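Local atomic coordinates of putative sugar binding protein (PDB entry 6GT9), a protein that binds galactose and glucose and probably serves the three-component sensing system that controls galactan utilization in Geobacillus stearothermophilus. Residues F140-A145 with R173-A178; A157-S162 with E202-I207; A216-S221 with I244-L249; A263-E268 with T297-K302. All blocks are in the same frame, centred on the assembly; numbering follows the deposited sequence.

How the contacts relate
All four contacts lie in the lobe of this periplasmic-binding-protein fold built on the sheet ordered 185-192, 154-160, 216-219, 242-246, 263-266 and 298-301. Contacts 1 and 2 interlock along the chain; contacts 3 and 4 follow in series. Contact 1 pairs helices 135-149 and 166-179, and its F175 and A142 pack against Y218 of contact 3, with centres about 12 Å apart. Contact 2 joins a strand to helix 197-210, its centre about 20 Å from that of contact 4. Contacts 3 and 4, their centres about 9 Å apart, meet through neighbouring strands 242-246 and 263-266. Beyond those strands, D247 and Q267 come together at galactose, so the sheet carries part of the sugar pocket.

Contact 1: residues F140-A145 with R173-A178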
loop_
_atom_site.group_PDB
_atom_site.type_symbol
_atom_site.label_atom_id
_atom_site.label_comp_id
_atom_site.label_asym_id
_atom_site.label_seq_id
_atom_site.Cartn_x
_atom_site.Cartn_y
_atom_site.Cartn_z
ATOM N N PHE A 140 8.079 -10.359 -2.329
ATOM C CA PHE A 140 8.967 -11.518 -2.297
ATOM C C PHE A 140 8.704 -12.378 -1.067
ATOM O O PHE A 140 8.642 -13.611 -1.164
ATOM C CB PHE A 140 10.417 -11.029 -2.327
ATOM C CG PHE A 140 11.427 -12.103 -2.622
ATOM C CD1 PHE A 140 12.020 -12.812 -1.595
ATOM C CD2 PHE A 140 11.818 -12.368 -3.928
ATOM C CE1 PHE A 140 12.979 -13.797 -1.866
ATOM C CE2 PHE A 140 12.768 -13.356 -4.205
ATOM C CZ PHE A 140 13.351 -14.058 -3.173
ATOM N N LEU A 141 8.546 -11.744 0.098
ATOM C CA LEU A 141 8.192 -12.472 1.312
ATOM C C LEU A 141 6.845 -13.162 1.176
ATOM O O LEU A 141 6.674 -14.291 1.650
ATOM C CB LEU A 141 8.170 -11.532 2.518
ATOM C CG LEU A 141 9.521 -10.955 2.955
ATOM C CD1 LEU A 141 9.336 -9.968 4.122
ATOM C CD2 LEU A 141 10.522 -12.073 3.310
ATOM N N ALA A 142 5.862 -12.484 0.577
ATOM C CA ALA A 142 4.576 -13.133 0.337
ATOM C C ALA A 142 4.747 -14.345 -0.568
ATOM O O ALA A 142 4.103 -15.382 -0.357
ATOM C CB ALA A 142 3.581 -12.137 -0.273
ATOM N N GLY A 143 5.633 -14.243 -1.563
ATOM C CA GLY A 143 5.880 -15.380 -2.439
ATOM C C GLY A 143 6.551 -16.537 -1.716
ATOM O O GLY A 143 6.155 -17.696 -1.878
ATOM N N ARG A 144 7.592 -16.241 -0.926
ATOM C CA ARG A 144 8.197 -17.270 -0.082
ATOM C C ARG A 144 7.153 -17.932 0.803
ATOM O O ARG A 144 7.122 -19.163 0.938
ATOM C CB ARG A 144 9.300 -16.655 0.777
ATOM C CG ARG A 144 10.599 -16.365 0.033
ATOM C CD ARG A 144 11.405 -17.643 -0.173
ATOM N NE ARG A 144 12.750 -17.357 -0.679
ATOM C CZ ARG A 144 13.093 -17.485 -1.956
ATOM N NH1 ARG A 144 12.195 -17.911 -2.838
ATOM N NH2 ARG A 144 14.328 -17.207 -2.348
ATOM N N ALA A 145 6.276 -17.126 1.401
ATOM C CA ALA A 145 5.290 -17.654 2.338
ATOM C C ALA A 145 4.325 -18.608 1.647
ATOM O O ALA A 145 4.034 -19.696 2.163
ATOM C CB ALA A 145 4.525 -16.501 2.992
ATOM N N ARG A 173 5.686 -8.216 -8.658
ATOM C CA ARG A 173 6.935 -8.659 -9.266
ATOM C C ARG A 173 7.811 -9.407 -8.266
ATOM O O ARG A 173 8.451 -10.405 -8.623
ATOM C CB ARG A 173 7.673 -7.458 -9.859
ATOM C CG ARG A 173 8.951 -7.825 -10.597
ATOM C CD ARG A 173 8.639 -8.760 -11.758
ATOM N NE ARG A 173 9.823 -9.497 -12.189
ATOM C CZ ARG A 173 10.738 -9.017 -13.026
ATOM N NH1 ARG A 173 10.610 -7.790 -13.521
ATOM N NH2 ARG A 173 11.788 -9.759 -13.356
ATOM N N GLY A 174 7.842 -8.957 -7.008
ATOM C CA GLY A 174 8.594 -9.684 -5.996
ATOM C C GLY A 174 8.004 -11.053 -5.701
ATOM O O GLY A 174 8.732 -12.031 -5.491
ATOM N N PHE A 175 6.672 -11.139 -5.666
ATOM C CA PHE A 175 6.007 -12.432 -5.509
ATOM C C PHE A 175 6.412 -13.388 -6.618
ATOM O O PHE A 175 6.794 -14.537 -6.362
ATOM C CB PHE A 175 4.490 -12.215 -5.506
ATOM C CG PHE A 175 3.676 -13.489 -5.456
ATOM C CD1 PHE A 175 3.295 -14.136 -6.624
ATOM C CD2 PHE A 175 3.256 -14.010 -4.239
ATOM C CE1 PHE A 175 2.524 -15.292 -6.586
ATOM C CE2 PHE A 175 2.492 -15.181 -4.187
ATOM C CZ PHE A 175 2.122 -15.816 -5.365
ATOM N N GLU A 176 6.331 -12.919 -7.865
ATOM C CA GLU A 176 6.643 -13.752 -9.018
ATOM C C GLU A 176 8.090 -14.235 -8.987
ATOM O O GLU A 176 8.370 -15.407 -9.280
ATOM C CB GLU A 176 6.343 -12.966 -10.294
ATOM C CG GLU A 176 4.846 -12.750 -10.528
ATOM C CD GLU A 176 4.553 -11.746 -11.632
ATOM O OE1 GLU A 176 5.468 -10.988 -12.017
ATOM O OE2 GLU A 176 3.395 -11.713 -12.114
ATOM N N ASP A 177 9.025 -13.355 -8.623
ATOM C CA ASP A 177 10.418 -13.780 -8.516
ATOM C C ASP A 177 10.587 -14.844 -7.440
ATOM O O ASP A 177 11.385 -15.781 -7.596
ATOM C CB ASP A 177 11.321 -12.580 -8.219
ATOM C CG ASP A 177 11.427 -11.617 -9.393
ATOM O OD1 ASP A 177 11.101 -12.012 -10.532
ATOM O OD2 ASP A 177 11.860 -10.465 -9.177
ATOM N N ALA A 178 9.846 -14.719 -6.335
ATOM C CA ALA A 178 10.035 -15.636 -5.214
ATOM C C ALA A 178 9.518 -17.040 -5.528
ATOM O O ALA A 178 10.108 -18.028 -5.083
ATOM C CB ALA A 178 9.357 -15.090 -3.959
#
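G174 opens this helix-helix contact by presenting its carbonyl oxygen to F140: the CA of F140 approaches G174 O to 3.2 Å in a CA-H...O contact. Helices 135-149 and 166-179 lie side by side against the sheet of this α/β lobe, their local axes only 6.8 Å apart and crossing at -39°. G143 and G174, both without side chains, face this close approach. One residue on, with CG anti to the backbone N (chi1 176°), the F175 ring reaches the partner helix, CD2 3.5 Å from G143 CA; the same ring stacks with Y218 of the sheet. D177 lies beside the F140 ring, its carboxylate in salt bridges with R173 and R180 and a hydrogen bond to Y136. A178 points its methyl at the other helix: A178 CB sits over one face of the F140 ring, 3.8 Å from the centroid, a CH-pi contact, and also 3.8 Å from G143 CA. On the other helix R144 bends at chi2, so that its guanidinium folds over F140 CZ. R144 NH1 comes to 3.1 Å from A178 O at an angle too poor for a hydrogen bond, while Q181 NE2 bonds that oxygen.

Contact 2: residues A157-S162 with E202-I207; sequences AIITGS and EKAYTI
A β-α-β crossover supplies this contact: helix 197-210, which joins edge strand 185-192 to strand 216-219, runs over the strand lying between them, 154-160. In that packing A157 and I159 point toward I207, A204 and K203. The helix travels nearly against the strand, at 160° between the segments, with the axes 9.5 Å apart, an ordinary spacing for a helix resting on a sheet through apolar side chains. Between the two residues, I158 turns to the other face of the sheet, where it meets F175.

I207 straddles the start of the strand segment with two of its methyls. Its CG2, anti to the backbone N, reaches A157 CB at 3.7 Å, and its CD1 closes on the same methyl at 3.9 Å. I207 CD1 also lies 4.3 Å from I159 CG1, bridging the two residues that face the helix. Farther along, I159 stretches its chain (chi2 -173°) to put CD1 beneath the preceding turn, 4.1 Å from A204 CB. V228 and V231 of helix 224-235 add to the apolar layer, touching I159 and A204 respectively. K203 offers its aliphatic base, its CB 4.3 Å from I159 CD1, while its ammonium leads away to a weak hydrogen bond with E192 O. The helix has an internal tie as well: K203 O accepts both I207 N and, at 3.0 Å, the hydroxyl T206 OG1.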
loop_
_atom_site.group_PDB
_atom_site.type_symbol
_atom_site.label_atom_id
_atom_site.label_comp_id
_atom_site.label_asym_id
_atom_site.label_seq_id
_atom_site.Cartn_x
_atom_site.Cartn_y
_atom_site.Cartn_z
ATOM N N ALA A 157 -4.178 -17.245 -8.392
ATOM C CA ALA A 157 -4.684 -16.006 -8.960
ATOM C C ALA A 157 -4.257 -14.839 -8.083
ATOM O O ALA A 157 -4.154 -14.971 -6.859
ATOM C CB ALA A 157 -6.212 -16.025 -9.087
ATOM N N ILE A 158 -4.046 -13.688 -8.722
ATOM C CA ILE A 158 -3.567 -12.475 -8.069
ATOM C C ILE A 158 -4.624 -11.404 -8.236
ATOM O O ILE A 158 -5.121 -11.180 -9.346
ATOM C CB ILE A 158 -2.233 -11.981 -8.656
ATOM C CG1 ILE A 158 -1.133 -13.005 -8.416
ATOM C CG2 ILE A 158 -1.860 -10.594 -8.061
ATOM C CD1 ILE A 158 0.238 -12.595 -8.971
ATOM N N ILE A 159 -4.987 -10.766 -7.136
ATOM C CA ILE A 159 -5.762 -9.536 -7.174
ATOM C C ILE A 159 -4.852 -8.409 -6.693
ATOM O O ILE A 159 -4.251 -8.495 -5.616
ATOM C CB ILE A 159 -7.048 -9.678 -6.350
ATOM C CG1 ILE A 159 -7.858 -10.840 -6.949
ATOM C CG2 ILE A 159 -7.845 -8.392 -6.346
ATOM C CD1 ILE A 159 -9.197 -11.026 -6.377
ATOM N N THR A 160 -4.719 -7.371 -7.513
ATOM C CA THR A 160 -3.813 -6.270 -7.239
ATOM C C THR A 160 -4.598 -4.963 -7.301
ATOM O O THR A 160 -5.621 -4.868 -7.983
ATOM C CB THR A 160 -2.624 -6.282 -8.233
ATOM O OG1 THR A 160 -1.620 -5.347 -7.821
ATOM C CG2 THR A 160 -3.074 -5.951 -9.650
ATOM N N GLY A 161 -4.129 -3.962 -6.559
ATOM C CA GLY A 161 -4.842 -2.688 -6.529
ATOM C C GLY A 161 -4.983 -2.053 -7.901
ATOM O O GLY A 161 -6.045 -1.530 -8.247
ATOM N N SER A 162 -3.916 -2.088 -8.697
ATOM C CA SER A 162 -3.926 -1.603 -10.072
ATOM C C SER A 162 -2.652 -2.086 -10.743
ATOM O O SER A 162 -1.671 -2.406 -10.073
ATOM C CB SER A 162 -4.028 -0.069 -10.143
ATOM O OG SER A 162 -2.906 0.560 -9.553
ATOM N N GLU A 202 -15.794 -9.065 -6.778
ATOM C CA GLU A 202 -16.271 -9.312 -8.138
ATOM C C GLU A 202 -15.209 -10.028 -8.960
ATOM O O GLU A 202 -15.499 -11.016 -9.650
ATOM C CB GLU A 202 -16.679 -7.996 -8.814
ATOM C CG GLU A 202 -17.957 -7.390 -8.240
ATOM C CD GLU A 202 -18.263 -5.976 -8.756
ATOM O OE1 GLU A 202 -19.407 -5.513 -8.547
ATOM O OE2 GLU A 202 -17.374 -5.331 -9.360
ATOM N N LYS A 203 -13.965 -9.554 -8.883
ATOM C CA LYS A 203 -12.887 -10.185 -9.636
ATOM C C LYS A 203 -12.646 -11.617 -9.169
ATOM O O LYS A 203 -12.422 -12.510 -9.991
ATOM C CB LYS A 203 -11.611 -9.351 -9.519
ATOM C CG LYS A 203 -11.702 -7.994 -10.220
ATOM C CD LYS A 203 -12.075 -8.176 -11.691
ATOM C CE LYS A 203 -11.899 -6.888 -12.475
ATOM N NZ LYS A 203 -12.577 -5.782 -11.783
ATOM N N ALA A 204 -12.688 -11.857 -7.855
ATOM C CA ALA A 204 -12.489 -13.214 -7.352
ATOM C C ALA A 204 -13.525 -14.161 -7.928
ATOM O O ALA A 204 -13.193 -15.278 -8.341
ATOM C CB ALA A 204 -12.563 -13.239 -5.828
ATOM N N TYR A 205 -14.784 -13.725 -7.964
ATOM C CA TYR A 205 -15.865 -14.565 -8.473
ATOM C C TYR A 205 -15.652 -14.908 -9.945
ATOM O O TYR A 205 -15.697 -16.081 -10.331
ATOM C CB TYR A 205 -17.202 -13.861 -8.246
ATOM C CG TYR A 205 -18.403 -14.599 -8.788
ATOM C CD1 TYR A 205 -19.042 -15.574 -8.033
ATOM C CD2 TYR A 205 -18.902 -14.310 -10.052
ATOM C CE1 TYR A 205 -20.142 -16.246 -8.529
ATOM C CE2 TYR A 205 -20.000 -14.975 -10.557
ATOM C CZ TYR A 205 -20.614 -15.942 -9.792
ATOM O OH TYR A 205 -21.706 -16.611 -10.294
ATOM N N THR A 206 -15.388 -13.900 -10.781
ATOM C CA THR A 206 -15.165 -14.169 -12.200
ATOM C C THR A 206 -13.914 -15.015 -12.432
ATOM O O THR A 206 -13.880 -15.815 -13.372
ATOM C CB THR A 206 -15.079 -12.857 -12.986
ATOM O OG1 THR A 206 -13.960 -12.089 -12.530
ATOM C CG2 THR A 206 -16.335 -12.034 -12.786
ATOM N N ILE A 207 -12.881 -14.856 -11.596
ATOM C CA ILE A 207 -11.701 -15.716 -11.711
ATOM C C ILE A 207 -12.081 -17.169 -11.471
ATOM O O ILE A 207 -11.658 -18.071 -12.209
ATOM C CB ILE A 207 -10.593 -15.264 -10.737
ATOM C CG1 ILE A 207 -9.933 -13.970 -11.195
ATOM C CG2 ILE A 207 -9.528 -16.351 -10.601
ATOM C CD1 ILE A 207 -8.898 -13.438 -10.213
#

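Contact 3: residues A216-S221 with I244-L249. With GAL (beta-D-galactopyranose), chain E.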
loop_
_atom_site.group_PDB
_atom_site.type_symbol
_atom_site.label_atom_id
_atom_site.label_comp_id
_atom_site.label_asym_id
_atom_site.label_seq_id
_atom_site.Cartn_x
_atom_site.Cartn_y
_atom_site.Cartn_z
ATOM N N ALA A 216 -5.489 -20.914 -4.907
ATOM C CA ALA A 216 -4.688 -19.982 -4.129
ATOM C C ALA A 216 -4.884 -18.565 -4.659
ATOM O O ALA A 216 -4.867 -18.340 -5.874
ATOM C CB ALA A 216 -3.202 -20.365 -4.163
ATOM N N PHE A 217 -5.063 -17.614 -3.741
ATOM C CA PHE A 217 -5.168 -16.197 -4.076
ATOM C C PHE A 217 -4.078 -15.410 -3.367
ATOM O O PHE A 217 -3.726 -15.716 -2.224
ATOM C CB PHE A 217 -6.516 -15.604 -3.667
ATOM C CG PHE A 217 -7.652 -15.954 -4.583
ATOM C CD1 PHE A 217 -8.387 -17.120 -4.385
ATOM C CD2 PHE A 217 -8.011 -15.106 -5.622
ATOM C CE1 PHE A 217 -9.465 -17.434 -5.212
ATOM C CE2 PHE A 217 -9.088 -15.425 -6.472
ATOM C CZ PHE A 217 -9.813 -16.589 -6.260
ATOM N N TYR A 218 -3.573 -14.381 -4.048
ATOM C CA TYR A 218 -2.616 -13.421 -3.503
ATOM C C TYR A 218 -3.177 -12.025 -3.740
ATOM O O TYR A 218 -3.347 -11.622 -4.893
ATOM C CB TYR A 218 -1.257 -13.571 -4.184
ATOM C CG TYR A 218 -0.243 -12.469 -3.931
ATOM C CD1 TYR A 218 -0.046 -11.946 -2.658
ATOM C CD2 TYR A 218 0.564 -12.004 -4.957
ATOM C CE1 TYR A 218 0.907 -10.961 -2.413
ATOM C CE2 TYR A 218 1.521 -11.021 -4.731
ATOM C CZ TYR A 218 1.699 -10.513 -3.455
ATOM O OH TYR A 218 2.656 -9.544 -3.235
ATOM N N GLY A 219 -3.479 -11.304 -2.664
ATOM C CA GLY A 219 -3.942 -9.919 -2.756
ATOM C C GLY A 219 -2.815 -8.984 -2.355
ATOM O O GLY A 219 -2.079 -9.263 -1.407
ATOM N N THR A 220 -2.665 -7.876 -3.091
ATOM C CA THR A 220 -1.499 -7.025 -2.889
ATOM C C THR A 220 -1.824 -5.679 -2.268
ATOM O O THR A 220 -0.920 -4.851 -2.133
ATOM C CB THR A 220 -0.745 -6.804 -4.210
ATOM O OG1 THR A 220 -1.539 -6.021 -5.117
ATOM C CG2 THR A 220 -0.410 -8.147 -4.860
ATOM N N SER A 221 -3.080 -5.431 -1.897
ATOM C CA SER A 221 -3.441 -4.197 -1.215
ATOM C C SER A 221 -4.446 -4.532 -0.123
ATOM O O SER A 221 -4.929 -5.662 -0.023
ATOM C CB SER A 221 -3.969 -3.146 -2.203
ATOM O OG SER A 221 -5.229 -3.507 -2.751
ATOM N N ILE A 244 -3.354 -15.421 0.717
ATOM C CA ILE A 244 -2.396 -14.530 1.359
ATOM C C ILE A 244 -2.684 -13.112 0.874
ATOM O O ILE A 244 -2.804 -12.871 -0.334
ATOM C CB ILE A 244 -0.930 -14.953 1.108
ATOM C CG1 ILE A 244 0.038 -13.987 1.833
ATOM C CG2 ILE A 244 -0.633 -15.075 -0.372
ATOM C CD1 ILE A 244 1.471 -14.511 2.015
ATOM N N GLY A 245 -2.869 -12.199 1.816
ATOM C CA GLY A 245 -3.167 -10.812 1.476
ATOM C C GLY A 245 -2.206 -9.828 2.104
ATOM O O GLY A 245 -1.156 -10.225 2.614
ATOM N N PHE A 246 -2.549 -8.536 2.064
ATOM C CA PHE A 246 -1.732 -7.467 2.616
ATOM C C PHE A 246 -2.452 -6.771 3.763
ATOM O O PHE A 246 -3.681 -6.668 3.780
ATOM C CB PHE A 246 -1.362 -6.420 1.546
ATOM C CG PHE A 246 0.064 -6.525 1.069
ATOM C CD1 PHE A 246 0.452 -7.555 0.228
ATOM C CD2 PHE A 246 1.014 -5.609 1.485
ATOM C CE1 PHE A 246 1.753 -7.662 -0.210
ATOM C CE2 PHE A 246 2.333 -5.712 1.064
ATOM C CZ PHE A 246 2.700 -6.751 0.210
ATOM N N ASP A 247 -1.650 -6.312 4.727
ATOM C CA ASP A 247 -2.045 -5.442 5.831
ATOM C C ASP A 247 -2.911 -6.151 6.858
ATOM O O ASP A 247 -3.230 -7.341 6.719
ATOM C CB ASP A 247 -2.741 -4.184 5.298
ATOM C CG ASP A 247 -1.893 -3.472 4.279
ATOM O OD1 ASP A 247 -0.758 -3.064 4.609
ATOM O OD2 ASP A 247 -2.335 -3.380 3.127
ATOM N N THR A 248 -3.258 -5.428 7.917
ATOM C CA THR A 248 -3.810 -6.026 9.119
ATOM C C THR A 248 -5.046 -5.276 9.570
ATOM O O THR A 248 -5.285 -5.101 10.768
ATOM C CB THR A 248 -2.767 -6.069 10.238
ATOM O OG1 THR A 248 -2.276 -4.745 10.483
ATOM C CG2 THR A 248 -1.591 -6.975 9.860
ATOM N N LEU A 249 -5.862 -4.829 8.615
ATOM C CA LEU A 249 -7.140 -4.236 8.958
ATOM C C LEU A 249 -7.977 -5.246 9.741
ATOM O O LEU A 249 -7.808 -6.461 9.574
ATOM C CB LEU A 249 -7.884 -3.789 7.696
ATOM C CG LEU A 249 -7.181 -2.650 6.942
ATOM C CD1 LEU A 249 -7.881 -2.336 5.640
ATOM C CD2 LEU A 249 -7.066 -1.402 7.817
HETATM C C1 GAL E . -2.184 -0.897 0.989
HETATM C C2 GAL E . -1.308 0.114 0.277
HETATM C C3 GAL E . -1.976 1.500 0.222
HETATM C C4 GAL E . -3.346 1.394 -0.426
HETATM C C5 GAL E . -4.173 0.314 0.250
HETATM C C6 GAL E . -5.491 0.038 -0.479
HETATM O O1 GAL E . -1.548 -2.160 0.993
HETATM O O2 GAL E . -0.047 0.260 0.944
HETATM O O3 GAL E . -1.229 2.352 -0.592
HETATM O O4 GAL E . -3.215 1.091 -1.819
HETATM O O5 GAL E . -3.464 -0.988 0.332
HETATM O O6 GAL E . -6.386 -0.671 0.350
HETATM O O HOH W 1 -5.223 -8.187 1.107
#
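S221 and D247 come together beside galactose, where two parallel strands of the β-α-β unit end in pocket loops. The anomeric hydroxyl O1 of galactose donates to D247 OD2 at 2.6 Å, and S221 CB lies against the ring oxygen O5 at 3.4 Å. D247 OD1 takes a hydrogen bond from Q267 NE2, itself a sugar ligand; behind them S221 OG is bonded to D224. A water links the loop at S221 to F246, donating to S221 O at 2.8 Å and accepting from F246 N.

The next layer is the F246 ring. T220 O stands over one of its faces, while G219 O and Y218 OH meet its edge, the latter 3.7 Å from F246 CE1. With CG anti to the backbone N (chi1 168°), the Y218 ring runs out to put OH at that edge, where it is also bonded to R171 O. Farther back the strands are tied by G219 N to I244 O at 2.9 Å and by I244 N to F217 O at 3.0 Å. With one carboxylate oxygen engaged by Q267 and the other by O1, D247 is held in rotation, and the short bond is consistent with a strong, charge-assisted grip on the sugar's anomeric end.

Contact 4: residues A263-E268 with T297-K302. With GAL (beta-D-galactopyranose), chain E.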
loop_
_atom_site.group_PDB
_atom_site.type_symbol
_atom_site.label_atom_id
_atom_site.label_comp_id
_atom_site.label_asym_id
_atom_site.label_seq_id
_atom_site.Cartn_x
_atom_site.Cartn_y
_atom_site.Cartn_z
ATOM N N ALA A 263 -2.582 -16.044 5.578
ATOM C CA ALA A 263 -1.422 -15.239 5.921
ATOM C C ALA A 263 -1.660 -13.821 5.442
ATOM O O ALA A 263 -2.523 -13.571 4.600
ATOM C CB ALA A 263 -0.148 -15.791 5.290
ATOM N N THR A 264 -0.875 -12.890 5.973
ATOM C CA THR A 264 -0.958 -11.535 5.451
ATOM C C THR A 264 0.351 -10.797 5.715
ATOM O O THR A 264 1.066 -11.083 6.679
ATOM C CB THR A 264 -2.180 -10.784 6.020
ATOM O OG1 THR A 264 -2.438 -9.631 5.211
ATOM C CG2 THR A 264 -1.959 -10.352 7.464
ATOM N N VAL A 265 0.666 -9.857 4.827
ATOM C CA VAL A 265 1.909 -9.099 4.893
ATOM C C VAL A 265 1.693 -7.848 5.737
ATOM O O VAL A 265 0.807 -7.031 5.452
ATOM C CB VAL A 265 2.414 -8.737 3.489
ATOM C CG1 VAL A 265 3.753 -8.000 3.587
ATOM C CG2 VAL A 265 2.553 -10.011 2.646
ATOM N N VAL A 266 2.521 -7.686 6.771
ATOM C CA VAL A 266 2.365 -6.564 7.691
ATOM C C VAL A 266 2.992 -5.315 7.091
ATOM O O VAL A 266 4.058 -5.371 6.472
ATOM C CB VAL A 266 2.993 -6.893 9.055
ATOM C CG1 VAL A 266 2.847 -5.713 10.010
ATOM C CG2 VAL A 266 2.347 -8.149 9.641
ATOM N N GLN A 267 2.323 -4.180 7.260
ATOM C CA GLN A 267 2.950 -2.885 7.036
ATOM C C GLN A 267 2.768 -2.049 8.292
ATOM O O GLN A 267 2.068 -2.440 9.226
ATOM C CB GLN A 267 2.363 -2.156 5.817
ATOM C CG GLN A 267 2.568 -2.835 4.462
ATOM C CD GLN A 267 2.224 -1.907 3.315
ATOM O OE1 GLN A 267 3.095 -1.230 2.766
ATOM N NE2 GLN A 267 0.938 -1.838 2.972
ATOM N N GLU A 268 3.378 -0.864 8.316
ATOM C CA GLU A 268 3.280 0.034 9.462
ATOM C C GLU A 268 2.733 1.382 9.009
ATOM O O GLU A 268 3.472 2.380 8.978
ATOM C CB GLU A 268 4.637 0.211 10.145
ATOM C CG GLU A 268 5.320 -1.088 10.567
ATOM C CD GLU A 268 4.536 -1.888 11.602
ATOM O OE1 GLU A 268 3.574 -1.353 12.203
ATOM O OE2 GLU A 268 4.905 -3.067 11.828
ATOM N N THR A 297 8.251 -4.891 7.517
ATOM C CA THR A 297 7.312 -5.758 6.813
ATOM C C THR A 297 7.700 -7.206 7.090
ATOM O O THR A 297 8.882 -7.529 7.269
ATOM C CB THR A 297 7.260 -5.482 5.282
ATOM O OG1 THR A 297 6.170 -6.213 4.675
ATOM C CG2 THR A 297 8.556 -5.873 4.593
ATOM N N LYS A 298 6.688 -8.066 7.167
ATOM C CA LYS A 298 6.871 -9.482 7.495
ATOM C C LYS A 298 5.545 -10.186 7.278
ATOM O O LYS A 298 4.483 -9.572 7.415
ATOM C CB LYS A 298 7.316 -9.679 8.945
ATOM C CG LYS A 298 6.324 -9.127 9.959
ATOM C CD LYS A 298 6.550 -9.701 11.350
ATOM C CE LYS A 298 6.333 -8.643 12.424
ATOM N NZ LYS A 298 6.281 -9.210 13.805
ATOM N N VAL A 299 5.606 -11.469 6.966
ATOM C CA VAL A 299 4.397 -12.268 6.836
ATOM C C VAL A 299 4.018 -12.788 8.215
ATOM O O VAL A 299 4.871 -13.272 8.965
ATOM C CB VAL A 299 4.597 -13.417 5.836
ATOM C CG1 VAL A 299 3.316 -14.262 5.722
ATOM C CG2 VAL A 299 4.970 -12.850 4.479
ATOM N N ILE A 300 2.748 -12.643 8.573
ATOM C CA ILE A 300 2.231 -13.221 9.799
ATOM C C ILE A 300 1.131 -14.207 9.432
ATOM O O ILE A 300 0.495 -14.115 8.376
ATOM C CB ILE A 300 1.700 -12.164 10.783
ATOM C CG1 ILE A 300 0.558 -11.371 10.139
ATOM C CG2 ILE A 300 2.843 -11.251 11.243
ATOM C CD1 ILE A 300 -0.646 -11.175 11.030
ATOM N N ARG A 301 0.915 -15.162 10.327
ATOM C CA ARG A 301 -0.127 -16.169 10.201
ATOM C C ARG A 301 -0.930 -16.172 11.495
ATOM O O ARG A 301 -0.648 -15.407 12.423
ATOM C CB ARG A 301 0.474 -17.552 9.893
ATOM C CG ARG A 301 1.282 -17.590 8.597
ATOM C CD ARG A 301 2.141 -18.838 8.483
ATOM N NE ARG A 301 2.800 -18.949 7.181
ATOM C CZ ARG A 301 3.999 -18.439 6.906
ATOM N NH1 ARG A 301 4.661 -17.768 7.839
ATOM N NH2 ARG A 301 4.533 -18.587 5.696
ATOM N N LYS A 302 -1.937 -17.047 11.548
ATOM C CA LYS A 302 -2.805 -17.140 12.720
ATOM C C LYS A 302 -2.021 -17.422 14.001
ATOM O O LYS A 302 -2.427 -16.978 15.082
ATOM C CB LYS A 302 -3.854 -18.228 12.489
ATOM C CG LYS A 302 -4.841 -18.420 13.627
ATOM C CD LYS A 302 -5.644 -19.693 13.410
ATOM C CE LYS A 302 -6.470 -20.048 14.629
ATOM N NZ LYS A 302 -7.478 -19.002 14.924
HETATM C C1 GAL E . -2.184 -0.897 0.989
HETATM C C2 GAL E . -1.308 0.114 0.277
HETATM C C3 GAL E . -1.976 1.500 0.222
HETATM C C4 GAL E . -3.346 1.394 -0.426
HETATM C C5 GAL E . -4.173 0.314 0.250
HETATM C C6 GAL E . -5.491 0.038 -0.479
HETATM O O1 GAL E . -1.548 -2.160 0.993
HETATM O O2 GAL E . -0.047 0.260 0.944
HETATM O O3 GAL E . -1.229 2.352 -0.592
HETATM O O4 GAL E . -3.215 1.091 -1.819
HETATM O O5 GAL E . -3.464 -0.988 0.332
HETATM O O6 GAL E . -6.386 -0.671 0.350
#
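A263 sets its methyl against the partner strand, CB 3.8 Å from V299 CG1, at the start of an antiparallel pairing. Strand 298-301 is the edge strand of the otherwise parallel sheet, and the two segments run at 144° to each other. T264 forms the hydrogen-bonded pair with I300: T264 N reaches I300 O at 3.0 Å, and I300 N returns to T264 O, also at 3.0 Å. Their side chains lie alongside each other, CG2 of T264 against CG1 of I300, while T264 OG1 is bonded to D247 O, just past the end of neighbouring strand 242-246.

V265 points to the face packed by helix 135-149, shared with A263 and V299. Its CG1 is only 3.2 Å from T297 OG1. V266 turns back to the face of T264 and I300, with its CG2 meeting CG2 of I300 at 3.5 Å, the two side chains crossing at about a right angle. V266 N bonds K298 O at 2.8 Å. T297 carries its hydroxyl anti to the backbone N (chi1 -171°), from where OG1 donates to V266 O at 2.9 Å and extends the ladder by a side chain; K298 N is buried without a partner.

Past the strand, Q267 stretches into the sugar pocket and NE2 donates to galactose O2 at 3.1 Å. The amide is held at OE1 by T133 OG1, which, with the acid already bonded to NE2, fixes its rotation and presents the N-H side to the sugar.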